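Local coordinates for protein 26S proteasome regulatory subunit rpn10 (Schizosaccharomyces pombe, PDB 2X5N) that protects polyubiquitin chains from disassembly by deubiquitinating enzymes and thereby promotes protein degradation, as a subunit of the 26S proteasome's regulatory complex, at residues 4-9 with 49-54; 8-13 with 113-118; 138-143 with 165-170. All blocks are in the same frame, centred on the assembly; numbering follows the deposited sequence.

Contact 1 (4-9 with 49-54)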
# COMPACT_ATOMS: atom_id res chain seq x y z
N ALA A 4 -12.83 -0.64 3.07
CA ALA A 4 -12.35 -0.77 1.70
C ALA A 4 -10.91 -0.33 1.69
O ALA A 4 -10.57 0.74 2.22
CB ALA A 4 -13.14 0.17 0.80
N THR A 5 -10.05 -1.12 1.06
CA THR A 5 -8.62 -0.85 1.08
C THR A 5 -8.08 -0.78 -0.33
O THR A 5 -8.25 -1.72 -1.11
CB THR A 5 -7.86 -1.97 1.83
OG1 THR A 5 -8.37 -2.11 3.16
CG2 THR A 5 -6.37 -1.70 1.93
N MET A 6 -7.43 0.33 -0.65
CA MET A 6 -6.66 0.42 -1.88
C MET A 6 -5.22 0.06 -1.57
O MET A 6 -4.59 0.70 -0.72
CB MET A 6 -6.72 1.82 -2.49
CG MET A 6 -8.09 2.22 -3.04
SD MET A 6 -8.71 1.17 -4.35
CE MET A 6 -7.51 1.31 -5.57
N ILE A 7 -4.72 -0.97 -2.26
CA ILE A 7 -3.35 -1.43 -2.13
C ILE A 7 -2.54 -0.86 -3.30
O ILE A 7 -2.89 -1.06 -4.44
CB ILE A 7 -3.26 -2.98 -2.08
CG1 ILE A 7 -4.10 -3.52 -0.90
CG2 ILE A 7 -1.82 -3.36 -1.94
CD1 ILE A 7 -4.30 -5.01 -0.86
N LEU A 8 -1.50 -0.11 -2.96
CA LEU A 8 -0.69 0.62 -3.91
C LEU A 8 0.68 -0.02 -3.99
O LEU A 8 1.43 -0.03 -2.99
CB LEU A 8 -0.52 2.08 -3.47
CG LEU A 8 -1.64 3.05 -3.87
CD1 LEU A 8 -3.04 2.53 -3.48
CD2 LEU A 8 -1.42 4.42 -3.25
N ILE A 9 1.01 -0.54 -5.16
CA ILE A 9 2.30 -1.19 -5.38
C ILE A 9 3.25 -0.24 -6.09
O ILE A 9 2.85 0.55 -6.95
CB ILE A 9 2.19 -2.54 -6.14
CG1 ILE A 9 1.55 -2.41 -7.53
CG2 ILE A 9 1.45 -3.54 -5.26
CD1 ILE A 9 1.67 -3.66 -8.31
N GLY A 49 -8.84 -2.92 -3.63
CA GLY A 49 -8.51 -2.57 -4.99
C GLY A 49 -7.00 -2.46 -5.11
O GLY A 49 -6.28 -2.48 -4.10
N LEU A 50 -6.53 -2.34 -6.34
CA LEU A 50 -5.11 -2.40 -6.64
C LEU A 50 -4.74 -1.23 -7.55
O LEU A 50 -5.38 -0.99 -8.57
CB LEU A 50 -4.75 -3.72 -7.33
CG LEU A 50 -3.28 -3.91 -7.65
CD1 LEU A 50 -2.45 -3.97 -6.37
CD2 LEU A 50 -3.05 -5.17 -8.48
N MET A 51 -3.68 -0.53 -7.17
CA MET A 51 -3.12 0.55 -7.95
C MET A 51 -1.62 0.40 -8.00
O MET A 51 -1.01 -0.18 -7.10
CB MET A 51 -3.36 1.91 -7.28
CG MET A 51 -4.70 2.48 -7.47
SD MET A 51 -4.78 4.07 -6.63
CE MET A 51 -3.48 5.00 -7.40
N THR A 52 -1.02 0.96 -9.04
CA THR A 52 0.41 1.21 -9.07
C THR A 52 0.73 2.65 -8.71
O THR A 52 -0.12 3.54 -8.80
CB THR A 52 0.97 1.00 -10.48
OG1 THR A 52 0.37 1.98 -11.34
CG2 THR A 52 0.69 -0.39 -10.99
N ILE A 53 1.99 2.90 -8.32
CA ILE A 53 2.46 4.27 -8.16
C ILE A 53 3.69 4.57 -9.00
O ILE A 53 4.17 5.69 -9.00
CB ILE A 53 2.68 4.69 -6.71
CG1 ILE A 53 3.84 3.90 -6.08
CG2 ILE A 53 1.42 4.48 -5.90
CD1 ILE A 53 4.37 4.49 -4.78
N GLY A 54 4.14 3.59 -9.77
CA GLY A 54 5.34 3.75 -10.57
C GLY A 54 5.08 3.79 -12.05
O GLY A 54 3.98 4.18 -12.52
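Met51 O is held by two neighbours on strand 4-9: Ile9 N donates a nearly straight bond to it at 2.8 Å (169°), and Leu8 CA adds a CA-H...O contact. The two strands belong to a beta-alpha-beta unit in the Rossmann-like sheet of the von Willebrand factor A domain, parallel neighbours joined through helix 24-42. The parallel pattern alternates, with Gly49 N giving to Thr5 O, Ile7 N to Gly49 O and Met51 N to Ile7 O. Where the second strand ends, Ile53 N still bonds to Ile9 O, though more bent at 142°.

All side chains here are buried, and mostly apolar residues suit both faces of the sheet; Thr52, at the strand end, has its OG1 taken by Gln59 N. On the face under helix 86-98, Met6 folds back, bent at chi2 and chi3, to lay SD over Gly49 CA at 3.8 Å; a side-chain carbon on Gly49 would collide with that sulfur. Its methyl CE then meets Met51 CG at 3.6 Å, the two chains crossing at about a right angle. Leu8 runs alongside Met51, with CD1 3.9 Å from Met51 CB, while CD2 turns to CG2 of Ile53. Cutting Leu8 back to an alanine is likely to open a gap between Met51 and Ile53, taking away the methyl that lies against the Met51 sulfur. On the other face, Ile7 and Ile9 touch helices 24-42 and 68-75, and Leu50 the latter. Ile9 CG1 sits between its backbone N and carbonyl carbon (chi1 59°), which turns CG2 toward Leu50, 4.1 Å from CD1.

Contact 2 (8-13 with 113-118)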
# COMPACT_ATOMS: atom_id res chain seq x y z
N LEU A 8 -1.50 -0.11 -2.96
CA LEU A 8 -0.69 0.62 -3.91
C LEU A 8 0.68 -0.02 -3.99
O LEU A 8 1.43 -0.03 -2.99
CB LEU A 8 -0.52 2.08 -3.47
CG LEU A 8 -1.64 3.05 -3.87
CD1 LEU A 8 -3.04 2.53 -3.48
CD2 LEU A 8 -1.42 4.42 -3.25
N ILE A 9 1.01 -0.54 -5.16
CA ILE A 9 2.30 -1.19 -5.38
C ILE A 9 3.25 -0.24 -6.09
O ILE A 9 2.85 0.55 -6.95
CB ILE A 9 2.19 -2.54 -6.14
CG1 ILE A 9 1.55 -2.41 -7.53
CG2 ILE A 9 1.45 -3.54 -5.26
CD1 ILE A 9 1.67 -3.66 -8.31
N ASP A 10 4.51 -0.32 -5.70
CA ASP A 10 5.57 0.42 -6.34
C ASP A 10 6.11 -0.45 -7.49
O ASP A 10 6.68 -1.52 -7.27
CB ASP A 10 6.65 0.76 -5.30
CG ASP A 10 7.73 1.69 -5.81
OD1 ASP A 10 7.95 1.78 -7.04
OD2 ASP A 10 8.38 2.33 -4.95
N ASN A 11 5.86 -0.00 -8.72
CA ASN A 11 6.43 -0.65 -9.91
C ASN A 11 7.41 0.28 -10.62
O ASN A 11 7.51 0.26 -11.85
CB ASN A 11 5.34 -1.11 -10.88
CG ASN A 11 4.54 0.04 -11.44
OD1 ASN A 11 4.29 1.02 -10.76
ND2 ASN A 11 4.10 -0.10 -12.70
N SER A 12 8.16 1.07 -9.84
CA SER A 12 9.23 1.91 -10.39
C SER A 12 10.49 1.10 -10.67
O SER A 12 10.63 -0.05 -10.23
CB SER A 12 9.57 3.06 -9.44
OG SER A 12 10.36 2.62 -8.35
N GLU A 13 11.43 1.72 -11.37
CA GLU A 13 12.70 1.09 -11.69
C GLU A 13 13.50 0.71 -10.43
O GLU A 13 14.32 -0.18 -10.48
CB GLU A 13 13.54 1.97 -12.61
CG GLU A 13 13.96 3.30 -12.00
CD GLU A 13 14.53 4.27 -12.99
OE1 GLU A 13 15.11 3.85 -14.01
OE2 GLU A 13 14.40 5.48 -12.74
N VAL A 113 6.50 1.58 -0.56
CA VAL A 113 7.46 2.55 -1.03
C VAL A 113 8.84 1.90 -1.03
O VAL A 113 9.39 1.55 0.02
CB VAL A 113 7.47 3.80 -0.13
CG1 VAL A 113 8.60 4.77 -0.58
CG2 VAL A 113 6.11 4.49 -0.15
N GLY A 114 9.40 1.74 -2.23
CA GLY A 114 10.74 1.20 -2.42
C GLY A 114 11.59 2.12 -3.26
O GLY A 114 12.61 1.71 -3.81
N SER A 115 11.20 3.39 -3.28
CA SER A 115 11.81 4.39 -4.13
C SER A 115 11.80 5.73 -3.41
O SER A 115 10.95 5.98 -2.56
CB SER A 115 11.00 4.54 -5.41
OG SER A 115 9.65 4.71 -5.06
N PRO A 116 12.71 6.64 -3.78
CA PRO A 116 12.64 7.98 -3.23
C PRO A 116 11.31 8.69 -3.36
O PRO A 116 10.74 8.63 -4.43
CB PRO A 116 13.89 8.70 -3.76
CG PRO A 116 14.76 7.61 -4.27
CD PRO A 116 13.85 6.48 -4.69
N ILE A 117 10.81 9.32 -2.32
CA ILE A 117 9.53 10.01 -2.47
C ILE A 117 9.72 11.34 -3.21
O ILE A 117 10.59 12.11 -2.88
CB ILE A 117 8.86 10.19 -1.12
CG1 ILE A 117 8.41 8.82 -0.62
CG2 ILE A 117 7.67 11.15 -1.21
CD1 ILE A 117 7.83 8.81 0.76
N VAL A 118 8.89 11.60 -4.21
CA VAL A 118 9.10 12.79 -5.02
C VAL A 118 8.71 14.05 -4.25
O VAL A 118 9.39 15.05 -4.34
CB VAL A 118 8.37 12.68 -6.39
CG1 VAL A 118 6.87 12.54 -6.20
CG2 VAL A 118 8.71 13.87 -7.27
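Asp10 reaches from the end of strand 3-9 to the loop after strand 106-113, where its OD2 accepts the backbone N of Gly114 at 3.0 Å. In von Willebrand factor A domains this top of the sheet is the place of the metal-ion-dependent adhesion site, and the Asp-Asn-Ser of residues 10-12 resembles the start of its Asp-x-Ser-x-Ser motif. In this chain protein donors grip the carboxylate.

The tight part is that carboxylate. It extends toward residues 113-115 because chi1 (-172°) sets CG opposite the backbone N. The Gly114 N-H comes to OD2 on the anti side, 26° out of the carboxylate plane and fairly straight at 161°. In one of two conformers of Ser115, its OG bonds to OD2 on the syn side at 2.7 Å. The other oxygen serves its own loop: OD1 takes Ser12 N at 2.9 Å, an Asx turn, and also Ser12 OG at 2.9 Å, a hydroxyl whose oxygen also bonds to Trp14 N. Three donors, and a fourth in this conformer of Ser115, would hold the carboxylate's rotation and probably stabilise its negative charge; a short acidic chain suits a place crowded with N-H and hydroxyl groups. Gln28 OE1 accepts from Asp10 N and so steadies the backbone behind it.

Beyond the carboxylate the contact loosens. The backbones part, from 6.0 Å between the CA atoms of Asp10 and Val113 to 7.2 Å between those of Ser12 and Ser115, and Pro116 already lies exposed. Here one serine merely brushes the other, Ser12 OG lying 3.6 Å from Ser115 CB.

Contact 3 (138-143 with 165-170)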
# COMPACT_ATOMS: atom_id res chain seq x y z
N ILE A 138 -3.96 5.02 6.64
CA ILE A 138 -2.91 4.60 5.74
C ILE A 138 -1.84 3.81 6.49
O ILE A 138 -1.45 4.17 7.60
CB ILE A 138 -2.30 5.79 4.98
CG1 ILE A 138 -1.20 5.32 4.01
CG2 ILE A 138 -1.81 6.87 5.94
CD1 ILE A 138 -0.96 6.23 2.85
N ASP A 139 -1.40 2.74 5.84
CA ASP A 139 -0.23 1.98 6.23
C ASP A 139 0.79 2.08 5.11
O ASP A 139 0.45 2.00 3.94
CB ASP A 139 -0.59 0.52 6.47
CG ASP A 139 -1.67 0.36 7.47
OD1 ASP A 139 -1.56 0.98 8.55
OD2 ASP A 139 -2.63 -0.39 7.19
N ILE A 140 2.04 2.24 5.49
CA ILE A 140 3.13 2.27 4.52
C ILE A 140 4.11 1.18 4.84
O ILE A 140 4.54 1.04 5.98
CB ILE A 140 3.86 3.61 4.52
CG1 ILE A 140 2.91 4.73 4.06
CG2 ILE A 140 5.08 3.56 3.65
CD1 ILE A 140 3.49 6.12 4.18
N ILE A 141 4.47 0.40 3.82
CA ILE A 141 5.51 -0.63 3.91
C ILE A 141 6.70 -0.03 3.18
O ILE A 141 6.66 0.14 1.97
CB ILE A 141 5.07 -1.93 3.25
CG1 ILE A 141 3.85 -2.50 3.99
CG2 ILE A 141 6.23 -2.93 3.25
CD1 ILE A 141 3.02 -3.51 3.19
N HIS A 142 7.74 0.32 3.94
CA HIS A 142 8.89 1.03 3.41
C HIS A 142 10.07 0.06 3.34
O HIS A 142 10.46 -0.53 4.35
CB HIS A 142 9.21 2.21 4.34
CG HIS A 142 10.16 3.20 3.75
ND1 HIS A 142 10.87 4.08 4.53
CD2 HIS A 142 10.50 3.47 2.47
CE1 HIS A 142 11.62 4.85 3.75
NE2 HIS A 142 11.41 4.49 2.49
N ILE A 143 10.63 -0.09 2.14
CA ILE A 143 11.77 -0.96 1.90
C ILE A 143 12.85 -0.22 1.12
O ILE A 143 12.58 0.83 0.52
CB ILE A 143 11.34 -2.25 1.14
CG1 ILE A 143 10.94 -1.96 -0.29
CG2 ILE A 143 10.28 -2.99 1.95
CD1 ILE A 143 10.62 -3.20 -1.07
N CYS A 165 -3.05 4.10 11.73
CA CYS A 165 -2.05 4.20 10.68
C CYS A 165 -0.72 3.62 11.13
O CYS A 165 -0.36 3.76 12.30
CB CYS A 165 -1.83 5.67 10.29
SG CYS A 165 -3.31 6.51 9.63
N HIS A 166 0.03 3.03 10.21
CA HIS A 166 1.27 2.32 10.55
C HIS A 166 2.35 2.53 9.52
O HIS A 166 2.07 2.57 8.33
CB HIS A 166 1.04 0.80 10.68
CG HIS A 166 -0.09 0.48 11.60
ND1 HIS A 166 -1.40 0.49 11.21
CD2 HIS A 166 -0.09 0.18 12.92
CE1 HIS A 166 -2.17 0.21 12.24
NE2 HIS A 166 -1.40 0.01 13.29
N LEU A 167 3.57 2.66 10.01
CA LEU A 167 4.76 2.62 9.18
C LEU A 167 5.51 1.34 9.52
O LEU A 167 5.92 1.14 10.68
CB LEU A 167 5.63 3.83 9.43
CG LEU A 167 6.96 3.83 8.67
CD1 LEU A 167 6.76 3.81 7.17
CD2 LEU A 167 7.76 5.04 9.09
N VAL A 168 5.67 0.48 8.52
CA VAL A 168 6.38 -0.78 8.67
C VAL A 168 7.62 -0.65 7.79
O VAL A 168 7.53 -0.60 6.55
CB VAL A 168 5.52 -1.98 8.24
CG1 VAL A 168 6.31 -3.29 8.28
CG2 VAL A 168 4.24 -2.05 9.10
N SER A 169 8.80 -0.61 8.40
CA SER A 169 10.05 -0.35 7.69
C SER A 169 10.88 -1.61 7.78
O SER A 169 11.21 -2.04 8.88
CB SER A 169 10.79 0.81 8.37
OG SER A 169 10.01 1.98 8.38
N ILE A 170 11.25 -2.17 6.63
CA ILE A 170 11.93 -3.46 6.63
C ILE A 170 13.19 -3.34 5.81
O ILE A 170 13.11 -3.16 4.60
CB ILE A 170 11.07 -4.53 5.97
CG1 ILE A 170 9.72 -4.67 6.69
CG2 ILE A 170 11.81 -5.87 5.95
CD1 ILE A 170 9.83 -5.12 8.12
O HOH W 1 11.23 4.21 7.23
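Strands 136-143 and 166-170 form the last parallel pair of the sheet, a beta-alpha-beta connection through helix 151-159 that brings the chain to an outermost strand. Their backbones bond in alternation, Val168 N to Ile140 O being almost straight (176°). At the start of the pair, Ile138 N donates to the thiol sulfur of Cys165, with SG 3.4 Å away.

Next to it, Asp139 and His166 lie side by side. With CG beside the backbone N (chi1 -56°), the carboxylate swings to the imidazole edge, and His166 ND1 donates to OD1 at 2.7 Å. The oxygen lies in the ring plane, while ND1 stands 34° out of the carboxylate plane. Facing helix 151-159, Leu167 CD1 packs on Ile140 CG2 at 3.9 Å in one of two Ile140 conformers. Further along, a water lies 2.7 Å from His142 ND1 and 2.8 Å from OG of Ser169 in one of its two conformers, as suits polar residues at a partly exposed edge.

Asp139 OD2 forms a salt bridge with Arg108. Held between that guanidinium and the His166 N-H, the buried carboxylate probably stays ionised, and its charge would favour a proton on ND1.

Overall arrangement
All three contacts build on one sheet. Contact 1 lies wholly buried inside it, mostly hydrophobic on both faces and held by backbone bonds. Contact 3, at an outermost strand, has the same parallel pairing but is only partly buried, and it adds a histidine-carboxylate bond, a thiol acceptor and a water. Contact 2 shares Leu8 and Ile9 with contact 1, yet it lies past the strand ends, buries far less surface and works through one carboxylate. Contacts 2 and 3 meet at Val113, whose N and O probably bond to Ile141 O and Ile143 N. A weak hydrogen bond from Gly54 N to Asn11 OD1 links the loop of contact 2 to contact 1, while contacts 1 and 3 do not touch.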